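PDB 4K2E: transcriptional activator HlyU from Vibrio cholerae, which binds DNA as a winged-helix transcription factor of the ArsR family and up-regulates expression of the hemolysin gene hlyA. Local coordinates for residues L29-N34 against A70-D75; D46-V51 against T86-L91. All blocks are in the same frame, centred on the assembly; numbering follows the deposited sequence.

Overall arrangement
Both contacts lie within one ArsR-type winged-helix domain, and their segments alternate along the chain. The two share no helix or strand. Interaction 1 is partly buried. It sets the end of helix 16-32 against the end of helix 62-74, and small apolar groups and an indole do the work. Interaction 2 lies at the surface. It joins the short strand 49-50 to strand 86-91 of the wing through backbone hydrogen bonds, with two waters bridging the segments. The second subunit packs against helix 16-32 in interaction 1 but does not touch interaction 2. The centres are 16 Å apart, yet Arg73 and Tyr89 connect the two through a weak hydrogen bond, NH1 to OH.

Interaction 1: L29-N34 against A70-D75; sequences LKAMAN and AWLRRD
Ala31 and Leu72 mark the closest approach of the two backbones, with their CA atoms 6.6 Å apart, where the ends of two helices meet. This spacing is consistent with the small Ala31 side chain. A chi1 of -171° sets Trp71 CG beside its own carbonyl carbon and carries the indole toward helix 16-32. The pyrrole side of the ring does the touching. Trp71 NE1 lies 3.6 Å from both CA and CB of Ala31, and Trp71 CD1 is 3.9 Å from Ala31 CB. The indole meets Ala31 CA and Lys30 O obliquely. Within the second segment, Trp71 NE1 and Asp75 OD2 are 3.1 Å apart. Arg74 NH2 sits over one face of the indole, toward its rim. Leu72 brings its CD2 methyl to 4.1 Å from Ala31 O. That carbonyl and the one of Lys30 accept hydrogen bonds from Arg37, which also makes a cation-pi contact with Trp71. Ala31 also rests on Leu77, while Leu72 packs on Ile40 of helix 35-40 and on Val78 of strand 78-83. Met32 CB is directed away from helix 62-74, and the side chain touches Met99, Ile100 and Leu103 of helix 94-108 and Leu29 of the second subunit.

Interaction 2: D46-V51 against T86-L91; sequences DNELSV and TVFYTL
Glu48 has CG anti to its backbone N (chi1 -167°) and an extended chain beyond it, which lays the side chain across Phe88 and Thr90. Glu48 CG touches Thr90 CG2 at 3.5 Å and Phe88 CB at 3.7 Å. The Glu48 side chain crosses that of Phe88 at about a right angle, with the carboxylate and ring planes 33° apart. One water takes up Glu48 OE2, Phe88 O and Thr90 OG1, while Glu48 OE1 forms a salt bridge with Arg81. The carboxylate is thus held at both oxygens. Leu49 and Tyr89 form an antiparallel hydrogen-bonded pair. Leu49 N donates to Tyr89 O at 3.2 Å, and Tyr89 N to Leu49 O at 2.9 Å. Val51 N extends the pairing to Val87 O. At the non-hydrogen-bonded pair Ser50-Phe88, Ser50 CB lies 3.9 Å from Phe88 CE1. Ser50 CB also meets Thr86 CG2 closely, at 3.5 Å. Val51 CG2 comes obliquely to the Tyr89 ring, 3.4 Å from CE1. A second water links Asn47 O to Leu91 N where the strands part. Ser50 OG caps helix 51-58 at Glu53 N. A short strand leading into the helix-turn-helix and pairing with the wing hairpin, here strands 78-83 and 86-91, is typical of the winged-helix fold.

Interaction 1: L29-N34 against A70-D75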
loop_
_atom_site.group_PDB
_atom_site.type_symbol
_atom_site.label_atom_id
_atom_site.label_comp_id
_atom_site.label_asym_id
_atom_site.label_seq_id
_atom_site.Cartn_x
_atom_site.Cartn_y
_atom_site.Cartn_z
ATOM N N LEU A 29 4.329 -1.998 1.207
ATOM C CA LEU A 29 3.588 -0.896 0.598
ATOM C C LEU A 29 4.454 -0.093 -0.381
ATOM O O LEU A 29 3.973 0.333 -1.432
ATOM C CB LEU A 29 2.985 0.028 1.705
ATOM C CG LEU A 29 1.953 -0.718 2.556
ATOM C CD1 LEU A 29 1.697 -0.030 3.882
ATOM C CD2 LEU A 29 0.666 -0.801 1.770
ATOM N N LYS A 30 5.710 0.140 -0.013
ATOM C CA LYS A 30 6.627 0.898 -0.848
ATOM C C LYS A 30 6.909 0.093 -2.139
ATOM O O LYS A 30 7.003 0.684 -3.213
ATOM C CB LYS A 30 7.957 1.175 -0.125
ATOM C CG LYS A 30 7.856 2.254 0.962
ATOM C CD LYS A 30 9.215 2.653 1.521
ATOM C CE LYS A 30 9.084 3.839 2.452
ATOM N NZ LYS A 30 10.270 3.982 3.350
ATOM N N ALA A 31 6.978 -1.226 -2.026
ATOM C CA ALA A 31 7.192 -2.018 -3.248
ATOM C C ALA A 31 5.941 -1.955 -4.154
ATOM O O ALA A 31 6.065 -1.841 -5.378
ATOM C CB ALA A 31 7.628 -3.450 -2.935
ATOM N N MET A 32 4.750 -1.945 -3.552
ATOM C CA MET A 32 3.514 -1.789 -4.324
ATOM C C MET A 32 3.153 -0.413 -4.857
ATOM O O MET A 32 2.297 -0.289 -5.741
ATOM C CB MET A 32 2.318 -2.319 -3.504
ATOM C CG MET A 32 2.570 -3.777 -3.089
ATOM S SD MET A 32 1.125 -4.323 -2.116
ATOM C CE MET A 32 -0.134 -3.939 -3.305
ATOM N N ALA A 33 3.739 0.626 -4.267
ATOM C CA ALA A 33 3.291 1.981 -4.497
ATOM C C ALA A 33 3.966 2.567 -5.728
ATOM O O ALA A 33 4.654 3.573 -5.643
ATOM C CB ALA A 33 3.598 2.842 -3.280
ATOM N N ASN A 34 3.741 1.944 -6.875
ATOM C CA ASN A 34 4.349 2.388 -8.122
ATOM C C ASN A 34 3.488 1.777 -9.215
ATOM O O ASN A 34 3.195 0.598 -9.141
ATOM C CB ASN A 34 5.774 1.856 -8.220
ATOM C CG ASN A 34 6.371 2.079 -9.583
ATOM O OD1 ASN A 34 6.207 1.260 -10.471
ATOM N ND2 ASN A 34 7.027 3.215 -9.766
ATOM N N ALA A 70 13.248 -6.365 -10.651
ATOM C CA ALA A 70 14.383 -6.508 -9.754
ATOM C C ALA A 70 14.002 -6.063 -8.332
ATOM O O ALA A 70 14.372 -6.713 -7.337
ATOM C CB ALA A 70 15.553 -5.729 -10.259
ATOM N N TRP A 71 13.290 -4.941 -8.259
ATOM C CA TRP A 71 12.747 -4.449 -7.003
ATOM C C TRP A 71 11.793 -5.469 -6.389
ATOM O O TRP A 71 11.930 -5.815 -5.211
ATOM C CB TRP A 71 12.047 -3.105 -7.247
ATOM C CG TRP A 71 11.604 -2.339 -5.996
ATOM C CD1 TRP A 71 10.919 -2.829 -4.912
ATOM C CD2 TRP A 71 11.764 -0.940 -5.768
ATOM N NE1 TRP A 71 10.663 -1.805 -4.013
ATOM C CE2 TRP A 71 11.170 -0.640 -4.521
ATOM C CE3 TRP A 71 12.359 0.093 -6.499
ATOM C CZ2 TRP A 71 11.167 0.646 -3.991
ATOM C CZ3 TRP A 71 12.356 1.367 -5.968
ATOM C CH2 TRP A 71 11.760 1.629 -4.729
ATOM N N LEU A 72 10.855 -5.995 -7.175
ATOM C CA LEU A 72 9.923 -6.968 -6.617
ATOM C C LEU A 72 10.634 -8.253 -6.113
ATOM O O LEU A 72 10.204 -8.850 -5.133
ATOM C CB LEU A 72 8.804 -7.311 -7.609
ATOM C CG LEU A 72 7.920 -6.152 -8.059
ATOM C CD1 LEU A 72 7.012 -6.612 -9.207
ATOM C CD2 LEU A 72 7.070 -5.538 -6.860
ATOM N N ARG A 73 11.704 -8.675 -6.796
ATOM C CA ARG A 73 12.490 -9.856 -6.397
ATOM C C ARG A 73 13.211 -9.519 -5.072
ATOM O O ARG A 73 13.192 -10.284 -4.110
ATOM C CB ARG A 73 13.527 -10.236 -7.469
ATOM C CG ARG A 73 12.912 -10.855 -8.739
ATOM C CD ARG A 73 13.814 -11.887 -9.450
ATOM N NE ARG A 73 15.182 -11.457 -9.728
ATOM C CZ ARG A 73 15.493 -10.572 -10.663
ATOM N NH1 ARG A 73 14.542 -9.993 -11.393
ATOM N NH2 ARG A 73 16.746 -10.257 -10.867
ATOM N N ARG A 74 13.837 -8.355 -5.050
ATOM C CA ARG A 74 14.674 -7.953 -3.929
ATOM C C ARG A 74 13.859 -7.882 -2.622
ATOM O O ARG A 74 14.316 -8.351 -1.577
ATOM C CB ARG A 74 15.320 -6.598 -4.215
ATOM C CG ARG A 74 16.101 -6.048 -3.032
ATOM C CD ARG A 74 16.878 -4.812 -3.406
ATOM N NE ARG A 74 15.993 -3.774 -3.909
ATOM C CZ ARG A 74 16.030 -3.280 -5.142
ATOM N NH1 ARG A 74 16.919 -3.730 -6.036
ATOM N NH2 ARG A 74 15.182 -2.322 -5.485
ATOM N N ASP A 75 12.636 -7.373 -2.706
ATOM C CA ASP A 75 11.818 -7.256 -1.501
ATOM C C ASP A 75 10.924 -8.443 -1.223
ATOM O O ASP A 75 10.156 -8.429 -0.267
ATOM C CB ASP A 75 11.037 -5.941 -1.506
ATOM C CG ASP A 75 11.931 -4.773 -1.242
ATOM O OD1 ASP A 75 12.974 -5.018 -0.633
ATOM O OD2 ASP A 75 11.632 -3.642 -1.667
#

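Interaction 2: D46-V51 against T86-L91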
loop_
_atom_site.group_PDB
_atom_site.type_symbol
_atom_site.label_atom_id
_atom_site.label_comp_id
_atom_site.label_asym_id
_atom_site.label_seq_id
_atom_site.Cartn_x
_atom_site.Cartn_y
_atom_site.Cartn_z
ATOM N N ASP A 46 -2.972 -15.143 -9.168
ATOM C CA ASP A 46 -3.450 -16.437 -9.659
ATOM C C ASP A 46 -2.896 -16.815 -11.045
ATOM O O ASP A 46 -3.552 -17.537 -11.775
ATOM C CB ASP A 46 -4.985 -16.496 -9.706
ATOM C CG ASP A 46 -5.629 -16.502 -8.327
ATOM O OD1 ASP A 46 -4.968 -16.887 -7.334
ATOM O OD2 ASP A 46 -6.820 -16.128 -8.248
ATOM N N ASN A 47 -1.706 -16.329 -11.400
ATOM C CA ASN A 47 -1.088 -16.644 -12.692
ATOM C C ASN A 47 0.413 -16.784 -12.603
ATOM O O ASN A 47 1.042 -16.247 -11.702
ATOM C CB ASN A 47 -1.341 -15.541 -13.720
ATOM C CG ASN A 47 -2.752 -15.500 -14.192
ATOM O OD1 ASN A 47 -3.137 -16.233 -15.108
ATOM N ND2 ASN A 47 -3.543 -14.627 -13.588
ATOM N N GLU A 48 0.986 -17.493 -13.564
ATOM C CA GLU A 48 2.417 -17.450 -13.778
ATOM C C GLU A 48 2.605 -16.843 -15.161
ATOM O O GLU A 48 2.045 -17.338 -16.146
ATOM C CB GLU A 48 3.012 -18.855 -13.705
ATOM C CG GLU A 48 4.527 -18.888 -13.610
ATOM C CD GLU A 48 5.064 -20.280 -13.337
ATOM O OE1 GLU A 48 4.596 -21.226 -13.978
ATOM O OE2 GLU A 48 5.960 -20.434 -12.485
ATOM N N LEU A 49 3.369 -15.765 -15.243
ATOM C CA LEU A 49 3.542 -15.043 -16.503
ATOM C C LEU A 49 5.019 -14.907 -16.814
ATOM O O LEU A 49 5.838 -14.698 -15.917
ATOM C CB LEU A 49 2.902 -13.642 -16.423
ATOM C CG LEU A 49 1.373 -13.645 -16.285
ATOM C CD1 LEU A 49 0.859 -12.243 -16.164
ATOM C CD2 LEU A 49 0.718 -14.323 -17.451
ATOM N N SER A 50 5.356 -15.016 -18.091
ATOM C CA SER A 50 6.721 -14.812 -18.518
ATOM C C SER A 50 7.024 -13.339 -18.563
ATOM O O SER A 50 6.116 -12.510 -18.561
ATOM C CB SER A 50 6.936 -15.407 -19.910
ATOM O OG SER A 50 6.012 -14.854 -20.829
ATOM N N VAL A 51 8.305 -13.002 -18.599
ATOM C CA VAL A 51 8.730 -11.611 -18.713
ATOM C C VAL A 51 8.265 -11.022 -20.057
ATOM O O VAL A 51 7.888 -9.837 -20.138
ATOM C CB VAL A 51 10.258 -11.490 -18.577
ATOM C CG1 VAL A 51 10.729 -10.109 -18.955
ATOM C CG2 VAL A 51 10.685 -11.823 -17.178
ATOM N N THR A 86 12.921 -18.754 -21.023
ATOM C CA THR A 86 11.822 -17.988 -20.464
ATOM C C THR A 86 11.929 -17.911 -18.943
ATOM O O THR A 86 12.112 -18.928 -18.281
ATOM C CB THR A 86 10.475 -18.649 -20.824
ATOM O OG1 THR A 86 10.311 -18.687 -22.255
ATOM C CG2 THR A 86 9.329 -17.892 -20.190
ATOM N N VAL A 87 11.834 -16.705 -18.390
ATOM C CA VAL A 87 11.702 -16.549 -16.944
ATOM C C VAL A 87 10.250 -16.289 -16.597
ATOM O O VAL A 87 9.595 -15.424 -17.195
ATOM C CB VAL A 87 12.612 -15.432 -16.356
ATOM C CG1 VAL A 87 12.521 -15.421 -14.858
ATOM C CG2 VAL A 87 14.067 -15.647 -16.763
ATOM N N PHE A 88 9.751 -17.078 -15.656
ATOM C CA PHE A 88 8.364 -17.057 -15.230
ATOM C C PHE A 88 8.253 -16.509 -13.826
ATOM O O PHE A 88 8.924 -16.992 -12.920
ATOM C CB PHE A 88 7.805 -18.476 -15.196
ATOM C CG PHE A 88 7.451 -19.020 -16.547
ATOM C CD1 PHE A 88 6.406 -18.454 -17.289
ATOM C CD2 PHE A 88 8.149 -20.092 -17.079
ATOM C CE1 PHE A 88 6.072 -18.956 -18.538
ATOM C CE2 PHE A 88 7.827 -20.594 -18.322
ATOM C CZ PHE A 88 6.784 -20.034 -19.051
ATOM N N TYR A 89 7.351 -15.555 -13.650
ATOM C CA TYR A 89 7.160 -14.894 -12.358
ATOM C C TYR A 89 5.836 -15.292 -11.714
ATOM O O TYR A 89 4.842 -15.460 -12.424
ATOM C CB TYR A 89 7.167 -13.378 -12.580
ATOM C CG TYR A 89 8.558 -12.817 -12.669
ATOM C CD1 TYR A 89 9.332 -12.964 -13.817
ATOM C CD2 TYR A 89 9.116 -12.169 -11.588
ATOM C CE1 TYR A 89 10.634 -12.461 -13.868
ATOM C CE2 TYR A 89 10.392 -11.663 -11.628
ATOM C CZ TYR A 89 11.145 -11.797 -12.766
ATOM O OH TYR A 89 12.415 -11.280 -12.754
ATOM N N THR A 90 5.814 -15.424 -10.384
ATOM C CA THR A 90 4.550 -15.611 -9.659
ATOM C C THR A 90 4.583 -14.732 -8.395
ATOM O O THR A 90 5.652 -14.316 -7.969
ATOM C CB THR A 90 4.367 -17.043 -9.171
ATOM O OG1 THR A 90 5.617 -17.535 -8.704
ATOM C CG2 THR A 90 3.872 -17.962 -10.280
ATOM N N LEU A 91 3.436 -14.496 -7.764
ATOM C CA LEU A 91 3.454 -13.804 -6.449
ATOM C C LEU A 91 4.031 -14.740 -5.412
ATOM O O LEU A 91 3.913 -15.967 -5.538
ATOM C CB LEU A 91 2.042 -13.428 -6.034
ATOM C CG LEU A 91 1.340 -12.455 -6.972
ATOM C CD1 LEU A 91 -0.046 -12.094 -6.419
ATOM C CD2 LEU A 91 2.159 -11.183 -7.200
HETATM O O HOH W 1 1.244 -15.791 -8.822
HETATM O O HOH W 2 7.198 -18.549 -11.132
#